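Local coordinates for protein esterase A (Caulobacter crescentus, PDB 5GKV) that probably hydrolyses ester bonds, as a penicillin-binding protein homolog with the serine beta-lactamase fold, at residues G371-R374 with S375-I379; F31-N34 with F35-G38; F349-T353 with R354-G358. All blocks are in the same frame, centred on the assembly; numbering follows the deposited sequence.

Contact 1 of 3, residues G371-R374 with S375-I379; sequences GDPR and SVRLI
The guanidinium of R377 lies over the P373-R374 peptide, with P373 O 3.6 Å above its plane and over its centre. This is the N-terminal turn of the C-terminal helix 373-384 of the beta-lactamase fold, and D372 is its N-cap. The arginine chain bends at chi3 (-72°) and folds back along the helix toward its start. NH1 of R377 comes 3.4 Å from P373 CB. Its NH2 hydrogen-bonds to N34 OD1 of helix 25-35, which ties the two helices together.

With chi1 at -176° the D372 carboxylate points away from its own N, and OD1 comes to the first turn. OD1 accepts from R374 N on its anti side, the capping bond, and from R374 NE on its syn side. R374 NH2 bonds to D372 OD2 from above the carboxylate plane, so the arginine grips the carboxylate side-on. These bonds hold the buried carboxylate in place. E40 forms a second salt bridge with R374, through NH1.

L378 lays CG against R374 O at 3.3 Å. D372 O accepts a weak bond from S375 N and two firmer ones: from V376 N at 3.1 Å, nearly straight (162°), and from S375 OG at 2.9 Å, in the carbonyl plane and on a lone pair.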
ATOM      1  N   GLY A 371       2.185  11.405  -3.068  1.00 19.71           N
ATOM      2  CA  GLY A 371       2.955  12.234  -3.976  1.00 20.16           C
ATOM      3  C   GLY A 371       4.153  12.896  -3.328  1.00 21.95           C
ATOM      4  O   GLY A 371       4.438  14.069  -3.610  1.00 18.03           O
ATOM      5  N   ASP A 372       4.845  12.186  -2.447  1.00 20.72           N
ATOM      6  CA  ASP A 372       6.084  12.713  -1.899  1.00 18.22           C
ATOM      7  C   ASP A 372       7.013  13.035  -3.064  1.00 17.46           C
ATOM      8  O   ASP A 372       7.236  12.167  -3.920  1.00 17.30           O
ATOM      9  CB  ASP A 372       6.734  11.692  -0.965  1.00 17.37           C
ATOM     10  CG  ASP A 372       7.984  12.220  -0.297  1.00 17.12           C
ATOM     11  OD1 ASP A 372       9.016  12.420  -0.985  1.00 16.74           O
ATOM     12  OD2 ASP A 372       7.927  12.446   0.936  1.00 19.50           O
ATOM     13  N   PRO A 373       7.561  14.253  -3.146  1.00 17.84           N
ATOM     14  CA  PRO A 373       8.325  14.624  -4.344  1.00 17.37           C
ATOM     15  C   PRO A 373       9.576  13.794  -4.567  1.00 17.15           C
ATOM     16  O   PRO A 373      10.023  13.713  -5.713  1.00 17.18           O
ATOM     17  CB  PRO A 373       8.679  16.102  -4.107  1.00 19.94           C
ATOM     18  CG  PRO A 373       8.511  16.310  -2.639  1.00 27.12           C
ATOM     19  CD  PRO A 373       7.378  15.403  -2.241  1.00 21.17           C
ATOM     20  N   ARG A 374      10.172  13.202  -3.521  1.00 17.66           N
ATOM     21  CA  ARG A 374      11.313  12.309  -3.752  1.00 16.84           C
ATOM     22  C   ARG A 374      10.922  11.171  -4.692  1.00 16.02           C
ATOM     23  O   ARG A 374      11.650  10.850  -5.645  1.00 15.29           O
ATOM     24  CB  ARG A 374      11.844  11.766  -2.417  1.00 15.24           C
ATOM     25  CG  ARG A 374      12.393  12.870  -1.467  1.00 13.89           C
ATOM     26  CD  ARG A 374      12.667  12.315  -0.071  1.00 18.57           C
ATOM     27  NE  ARG A 374      11.420  11.949   0.624  1.00 16.26           N
ATOM     28  CZ  ARG A 374      11.375  11.262   1.765  1.00 17.59           C
ATOM     29  NH1 ARG A 374      12.499  10.829   2.334  1.00 12.71           N
ATOM     30  NH2 ARG A 374      10.203  11.003   2.328  1.00 14.99           N
ATOM     31  N   SER A 375       9.746  10.582  -4.477  1.00 14.24           N
ATOM     32  CA  SER A 375       9.303   9.476  -5.324  1.00 14.30           C
ATOM     33  C   SER A 375       8.841   9.977  -6.687  1.00 15.91           C
ATOM     34  O   SER A 375       9.150   9.359  -7.715  1.00 13.87           O
ATOM     35  CB  SER A 375       8.184   8.680  -4.627  1.00 15.51           C
ATOM     36  OG  SER A 375       6.952   9.395  -4.555  1.00 17.75           O
ATOM     37  N   VAL A 376       8.138  11.114  -6.712  1.00 13.91           N
ATOM     38  CA  VAL A 376       7.597  11.630  -7.970  1.00 15.08           C
ATOM     39  C   VAL A 376       8.725  11.985  -8.934  1.00 15.87           C
ATOM     40  O   VAL A 376       8.675  11.640 -10.124  1.00 15.72           O
ATOM     41  CB  VAL A 376       6.670  12.827  -7.698  1.00 17.76           C
ATOM     42  CG1 VAL A 376       6.143  13.398  -9.002  1.00 19.01           C
ATOM     43  CG2 VAL A 376       5.502  12.394  -6.789  1.00 15.85           C
ATOM     44  N   ARG A 377       9.763  12.665  -8.439  1.00 15.30           N
ATOM     45  CA  ARG A 377      10.884  13.043  -9.302  1.00 17.27           C
ATOM     46  C   ARG A 377      11.570  11.812  -9.880  1.00 16.26           C
ATOM     47  O   ARG A 377      12.014  11.824 -11.035  1.00 14.72           O
ATOM     48  CB  ARG A 377      11.908  13.873  -8.526  1.00 17.94           C
ATOM     49  CG  ARG A 377      11.471  15.278  -8.129  1.00 24.60           C
ATOM     50  CD  ARG A 377      12.687  16.079  -7.583  1.00 28.29           C
ATOM     51  NE  ARG A 377      13.116  15.621  -6.256  1.00 28.28           N
ATOM     52  CZ  ARG A 377      12.648  16.119  -5.113  1.00 31.94           C
ATOM     53  NH1 ARG A 377      11.756  17.109  -5.137  1.00 26.44           N
ATOM     54  NH2 ARG A 377      13.084  15.651  -3.945  1.00 31.03           N
ATOM     55  N   LEU A 378      11.698  10.744  -9.082  1.00 12.25           N
ATOM     56  CA  LEU A 378      12.346   9.525  -9.567  1.00 12.60           C
ATOM     57  C   LEU A 378      11.523   8.866 -10.668  1.00 13.90           C
ATOM     58  O   LEU A 378      12.062   8.469 -11.712  1.00 15.87           O
ATOM     59  CB  LEU A 378      12.568   8.539  -8.406  1.00 12.95           C
ATOM     60  CG  LEU A 378      13.672   8.936  -7.414  1.00 14.35           C
ATOM     61  CD1 LEU A 378      13.605   8.080  -6.135  1.00 12.77           C
ATOM     62  CD2 LEU A 378      15.068   8.823  -8.088  1.00 12.86           C
ATOM     63  N   ILE A 379      10.212   8.750 -10.453  1.00 14.63           N
ATOM     64  CA  ILE A 379       9.341   8.123 -11.444  1.00 16.79           C
ATOM     65  C   ILE A 379       9.314   8.953 -12.721  1.00 16.43           C
ATOM     66  O   ILE A 379       9.318   8.415 -13.833  1.00 15.48           O
ATOM     67  CB  ILE A 379       7.932   7.922 -10.851  1.00 15.77           C
ATOM     68  CG1 ILE A 379       7.993   6.908  -9.689  1.00 13.86           C
ATOM     69  CG2 ILE A 379       6.941   7.450 -11.918  1.00 16.55           C
ATOM     70  CD1 ILE A 379       6.728   6.873  -8.828  1.00 15.81           C
TER

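Contact 2 of 3, residues F31-N34 with F35-G38; sequences FEQN and FADG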
ATOM      1  N   PHE A  31      18.125  10.525  -8.080  1.00 13.25           N
ATOM      2  CA  PHE A  31      18.336   9.780  -6.843  1.00 17.33           C
ATOM      3  C   PHE A  31      19.435  10.426  -6.006  1.00 19.09           C
ATOM      4  O   PHE A  31      19.239  10.729  -4.826  1.00 17.80           O
ATOM      5  CB  PHE A  31      18.676   8.323  -7.191  1.00 17.30           C
ATOM      6  CG  PHE A  31      18.590   7.354  -6.035  1.00 15.07           C
ATOM      7  CD1 PHE A  31      17.362   6.901  -5.574  1.00 15.29           C
ATOM      8  CD2 PHE A  31      19.742   6.875  -5.441  1.00 16.41           C
ATOM      9  CE1 PHE A  31      17.282   5.989  -4.515  1.00 16.41           C
ATOM     10  CE2 PHE A  31      19.679   5.961  -4.383  1.00 15.31           C
ATOM     11  CZ  PHE A  31      18.442   5.513  -3.926  1.00 16.02           C
ATOM     12  N   GLU A  32      20.599  10.665  -6.613  1.00 19.26           N
ATOM     13  CA  GLU A  32      21.668  11.357  -5.896  1.00 20.55           C
ATOM     14  C   GLU A  32      21.202  12.704  -5.354  1.00 20.92           C
ATOM     15  O   GLU A  32      21.528  13.067  -4.222  1.00 20.11           O
ATOM     16  CB  GLU A  32      22.880  11.536  -6.818  1.00 22.35           C
ATOM     17  CG  GLU A  32      23.969  12.425  -6.230  1.00 38.80           C
ATOM     18  CD  GLU A  32      25.145  12.610  -7.191  1.00 50.57           C
ATOM     19  OE1 GLU A  32      25.746  13.712  -7.178  1.00 57.74           O
ATOM     20  OE2 GLU A  32      25.461  11.655  -7.940  1.00 47.00           O
ATOM     21  N   GLN A  33      20.441  13.464  -6.147  1.00 16.41           N
ATOM     22  CA  GLN A  33      19.989  14.769  -5.676  1.00 19.75           C
ATOM     23  C   GLN A  33      19.038  14.656  -4.485  1.00 23.32           C
ATOM     24  O   GLN A  33      19.072  15.527  -3.605  1.00 21.89           O
ATOM     25  CB  GLN A  33      19.320  15.549  -6.805  1.00 21.13           C
ATOM     26  CG  GLN A  33      18.982  17.006  -6.434  1.00 28.60           C
ATOM     27  CD  GLN A  33      20.235  17.873  -6.368  1.00 37.81           C
ATOM     28  OE1 GLN A  33      21.149  17.720  -7.187  1.00 37.29           O
ATOM     29  NE2 GLN A  33      20.291  18.766  -5.383  1.00 35.27           N
ATOM     30  N   ASN A  34      18.184  13.610  -4.435  1.00 20.84           N
ATOM     31  CA  ASN A  34      17.306  13.419  -3.270  1.00 20.62           C
ATOM     32  C   ASN A  34      18.110  13.350  -1.972  1.00 19.91           C
ATOM     33  O   ASN A  34      17.625  13.779  -0.920  1.00 18.36           O
ATOM     34  CB  ASN A  34      16.457  12.135  -3.395  1.00 18.52           C
ATOM     35  CG  ASN A  34      15.282  12.279  -4.353  1.00 20.23           C
ATOM     36  OD1 ASN A  34      14.915  13.385  -4.747  1.00 20.51           O
ATOM     37  ND2 ASN A  34      14.697  11.150  -4.745  1.00 15.13           N
ATOM     38  N   PHE A  35      19.320  12.790  -2.018  1.00 17.91           N
ATOM     39  CA  PHE A  35      20.151  12.718  -0.822  1.00 19.91           C
ATOM     40  C   PHE A  35      20.843  14.042  -0.494  1.00 23.97           C
ATOM     41  O   PHE A  35      21.312  14.214   0.639  1.00 18.24           O
ATOM     42  CB  PHE A  35      21.189  11.603  -0.974  1.00 18.70           C
ATOM     43  CG  PHE A  35      20.594  10.223  -0.880  1.00 19.03           C
ATOM     44  CD1 PHE A  35      20.569   9.548   0.336  1.00 18.79           C
ATOM     45  CD2 PHE A  35      20.029   9.615  -2.002  1.00 15.22           C
ATOM     46  CE1 PHE A  35      20.012   8.278   0.445  1.00 17.36           C
ATOM     47  CE2 PHE A  35      19.448   8.349  -1.908  1.00 17.88           C
ATOM     48  CZ  PHE A  35      19.444   7.668  -0.676  1.00 16.83           C
ATOM     49  N   ALA A  36      20.890  14.987  -1.436  1.00 26.17           N
ATOM     50  CA  ALA A  36      21.546  16.265  -1.174  1.00 28.45           C
ATOM     51  C   ALA A  36      20.777  17.080  -0.140  1.00 37.20           C
ATOM     52  O   ALA A  36      19.546  17.000  -0.034  1.00 32.09           O
ATOM     53  CB  ALA A  36      21.688  17.076  -2.461  1.00 30.66           C
ATOM     54  N   ASP A  37      21.524  17.868   0.639  1.00 38.49           N
ATOM     55  CA  ASP A  37      20.938  18.783   1.627  1.00 42.02           C
ATOM     56  C   ASP A  37      20.034  18.040   2.613  1.00 38.38           C
ATOM     57  O   ASP A  37      18.964  18.519   2.997  1.00 33.67           O
ATOM     58  CB  ASP A  37      20.181  19.927   0.937  1.00 46.38           C
ATOM     59  CG  ASP A  37      20.997  20.570  -0.179  1.00 49.66           C
ATOM     60  OD1 ASP A  37      20.501  20.631  -1.330  1.00 51.80           O
ATOM     61  OD2 ASP A  37      22.150  20.970   0.095  1.00 41.69           O
ATOM     62  N   GLY A  38      20.466  16.843   3.005  1.00 38.76           N
ATOM     63  CA  GLY A  38      19.757  16.066   4.011  1.00 32.96           C
ATOM     64  C   GLY A  38      18.340  15.672   3.654  1.00 28.79           C
ATOM     65  O   GLY A  38      17.475  15.645   4.537  1.00 24.22           O
TER
HETATM   66  O   HOH W   1      17.508  17.098  -1.509  1.00 28.48           O
HETATM   67  O   HOH W   2      18.866  19.128  -3.045  1.00 43.44           O
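The rings of F31 and F35 make a T-shaped aromatic pair. The edge of F35 points at the face of F31, with the planes at 61° and the centroids 5.1 Å apart. CE2 of F35 does the touching, 3.4 Å from F31 CE2 and offset toward the rim of that ring. The two side chains lie side by side and point the same way. F35 keeps CG beside its own N (chi1 -72°), which turns its ring toward F31. The edge of F35 also meets the backbone: CD2 is 3.1 Å from F31 O, in the ring plane.

The backbone bonds belong to the C-terminal part of helix 25-35, one of the helices packed on the antiparallel sheet of the beta-lactamase fold. F35 N bonds weakly to F31 O and to E32 O. A36 N bonds to Q33 O at 2.9 Å. I16 touches both rings, and A43 of strand 42-49 touches F35.

Water joins the exposed side. Q33 bends at chi2 (73°), and its NE2 gives a hydrogen bond to a water at 2.8 Å. That same water donates to D37 OD1 at 2.8 Å.

Contact 3 of 3, residues F349-T353 with R354-G358; sequences FADPT and RGVSG
This tight beta hairpin joins strands 347-351 and 356-362 in the central antiparallel sheet. The strand segments run at 172° to each other. F349 N and G358 O bond at 3.0 Å, and G358 N returns the bond to F349 O. D351 N bonds to V356 O at 2.8 Å.

The ring of F349 folds across to the partner strand. Its CG sits between its own N and carbonyl carbon (chi1 72°), which lays one ring face over the S357-G358 peptide. G358 N is 3.5 Å above the ring plane, toward the rim. G358 has no side chain, and the ring packs directly on its backbone; F349 CE1 is 3.6 Å from G358 CA.

At the turn, D351 OD1 accepts from R354 N at 3.2 Å, met from above the carboxylate plane. D351 OD2 lies close to R354 CG and is hydrogen-bonded to the hydroxyls of Y383 and T334. R354 bends at chi2 and chi3, and its guanidinium does not pair with D351; NE stays 5.2 Å from D351 OD2. The CB of D351 packs on V356 CG2 at 3.8 Å. D351 O takes weak bonds from both G355 N and V356 N. G355 has positive phi (77°), and with V356 it faces D351 as in a classic G1 beta bulge.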
ATOM      1  N   PHE A 349       3.795   1.181  -7.855  1.00 12.78           N
ATOM      2  CA  PHE A 349       2.798   1.396  -8.899  1.00 14.91           C
ATOM      3  C   PHE A 349       3.046   0.451 -10.066  1.00 16.82           C
ATOM      4  O   PHE A 349       4.157  -0.053 -10.268  1.00 14.07           O
ATOM      5  CB  PHE A 349       2.825   2.843  -9.400  1.00 16.45           C
ATOM      6  CG  PHE A 349       4.046   3.153 -10.231  1.00 17.98           C
ATOM      7  CD1 PHE A 349       5.260   3.445  -9.618  1.00 17.72           C
ATOM      8  CD2 PHE A 349       3.993   3.094 -11.618  1.00 18.92           C
ATOM      9  CE1 PHE A 349       6.404   3.700 -10.385  1.00 17.97           C
ATOM     10  CE2 PHE A 349       5.134   3.345 -12.391  1.00 18.89           C
ATOM     11  CZ  PHE A 349       6.327   3.655 -11.776  1.00 18.94           C
ATOM     12  N   ALA A 350       1.997   0.281 -10.876  1.00 15.70           N
ATOM     13  CA  ALA A 350       2.035  -0.477 -12.117  1.00 13.43           C
ATOM     14  C   ALA A 350       1.437   0.361 -13.237  1.00 18.94           C
ATOM     15  O   ALA A 350       0.470   1.095 -13.019  1.00 18.99           O
ATOM     16  CB  ALA A 350       1.250  -1.797 -12.004  1.00 16.72           C
ATOM     17  N   ASP A 351       1.995   0.232 -14.435  1.00 16.99           N
ATOM     18  CA  ASP A 351       1.480   0.908 -15.624  1.00 18.34           C
ATOM     19  C   ASP A 351       1.287  -0.161 -16.690  1.00 21.41           C
ATOM     20  O   ASP A 351       2.226  -0.507 -17.419  1.00 19.28           O
ATOM     21  CB  ASP A 351       2.433   2.011 -16.077  1.00 20.00           C
ATOM     22  CG  ASP A 351       1.960   2.733 -17.325  1.00 21.49           C
ATOM     23  OD1 ASP A 351       0.934   2.322 -17.940  1.00 20.47           O
ATOM     24  OD2 ASP A 351       2.646   3.707 -17.704  1.00 20.93           O
ATOM     25  N   PRO A 352       0.080  -0.731 -16.797  1.00 22.84           N
ATOM     26  CA  PRO A 352      -0.130  -1.785 -17.805  1.00 21.60           C
ATOM     27  C   PRO A 352      -0.021  -1.272 -19.225  1.00 23.83           C
ATOM     28  O   PRO A 352       0.276  -2.066 -20.122  1.00 26.49           O
ATOM     29  CB  PRO A 352      -1.549  -2.292 -17.509  1.00 24.64           C
ATOM     30  CG  PRO A 352      -1.801  -1.911 -16.090  1.00 24.03           C
ATOM     31  CD  PRO A 352      -1.068  -0.595 -15.891  1.00 22.75           C
ATOM     32  N   THR A 353      -0.260   0.025 -19.452  1.00 19.18           N
ATOM     33  CA  THR A 353      -0.222   0.562 -20.809  1.00 24.11           C
ATOM     34  C   THR A 353       1.199   0.591 -21.357  1.00 27.62           C
ATOM     35  O   THR A 353       1.430   0.242 -22.519  1.00 24.50           O
ATOM     36  CB  THR A 353      -0.824   1.961 -20.832  1.00 26.76           C
ATOM     37  OG1 THR A 353      -2.185   1.897 -20.386  1.00 28.88           O
ATOM     38  CG2 THR A 353      -0.777   2.544 -22.226  1.00 29.36           C
ATOM     39  N   ARG A 354       2.161   1.019 -20.540  1.00 22.21           N
ATOM     40  CA  ARG A 354       3.560   1.064 -20.948  1.00 28.57           C
ATOM     41  C   ARG A 354       4.336  -0.186 -20.540  1.00 25.21           C
ATOM     42  O   ARG A 354       5.486  -0.346 -20.955  1.00 29.18           O
ATOM     43  CB  ARG A 354       4.240   2.310 -20.360  1.00 25.77           C
ATOM     44  CG  ARG A 354       3.471   3.619 -20.560  1.00 28.64           C
ATOM     45  CD  ARG A 354       3.688   4.193 -21.939  1.00 33.53           C
ATOM     46  NE  ARG A 354       5.082   4.563 -22.166  1.00 32.91           N
ATOM     47  CZ  ARG A 354       5.585   5.772 -21.937  1.00 36.01           C
ATOM     48  NH1 ARG A 354       4.814   6.749 -21.466  1.00 32.71           N
ATOM     49  NH2 ARG A 354       6.869   6.007 -22.184  1.00 36.42           N
ATOM     50  N   GLY A 355       3.749  -1.071 -19.735  1.00 21.63           N
ATOM     51  CA  GLY A 355       4.462  -2.260 -19.299  1.00 19.47           C
ATOM     52  C   GLY A 355       5.496  -2.043 -18.206  1.00 23.02           C
ATOM     53  O   GLY A 355       6.353  -2.906 -18.007  1.00 26.55           O
ATOM     54  N   VAL A 356       5.433  -0.935 -17.469  1.00 20.56           N
ATOM     55  CA  VAL A 356       6.468  -0.629 -16.484  1.00 18.02           C
ATOM     56  C   VAL A 356       5.857  -0.632 -15.086  1.00 18.80           C
ATOM     57  O   VAL A 356       4.638  -0.577 -14.906  1.00 16.71           O
ATOM     58  CB  VAL A 356       7.169   0.717 -16.771  1.00 20.34           C
ATOM     59  CG1 VAL A 356       7.725   0.736 -18.187  1.00 21.34           C
ATOM     60  CG2 VAL A 356       6.218   1.888 -16.561  1.00 19.17           C
ATOM     61  N   SER A 357       6.731  -0.711 -14.086  1.00 17.93           N
ATOM     62  CA  SER A 357       6.323  -0.659 -12.686  1.00 16.19           C
ATOM     63  C   SER A 357       7.488  -0.109 -11.879  1.00 19.65           C
ATOM     64  O   SER A 357       8.626  -0.043 -12.363  1.00 14.10           O
ATOM     65  CB  SER A 357       5.933  -2.052 -12.161  1.00 14.60           C
ATOM     66  OG  SER A 357       7.056  -2.912 -12.293  1.00 16.45           O
ATOM     67  N   GLY A 358       7.210   0.251 -10.629  1.00 17.66           N
ATOM     68  CA  GLY A 358       8.298   0.737  -9.790  1.00 17.46           C
ATOM     69  C   GLY A 358       7.890   0.832  -8.337  1.00 14.83           C
ATOM     70  O   GLY A 358       6.714   0.699  -7.981  1.00 15.96           O
TER

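Overall arrangement
The three contacts follow one another along the chain, and none nests in or crosses another. Contact 2 comes first, where the chain leaves helix 25-35 for strand 42-49. Contact 3 closes the hairpin between strands 347-351 and 356-362, beside strand 42-49 in the sheet. Contact 1 then opens the last helix, 373-384, which follows the second hairpin strand. Contacts 1 and 2 join the first and last helices: N34 ND2 bonds to R374 O, and L378 packs against F31. Contacts 1 and 3 meet where I379 CD1 packs on F349 CE1, so helix lies on sheet. Contacts 2 and 3 do not touch; their nearest atoms are about 11 Å apart.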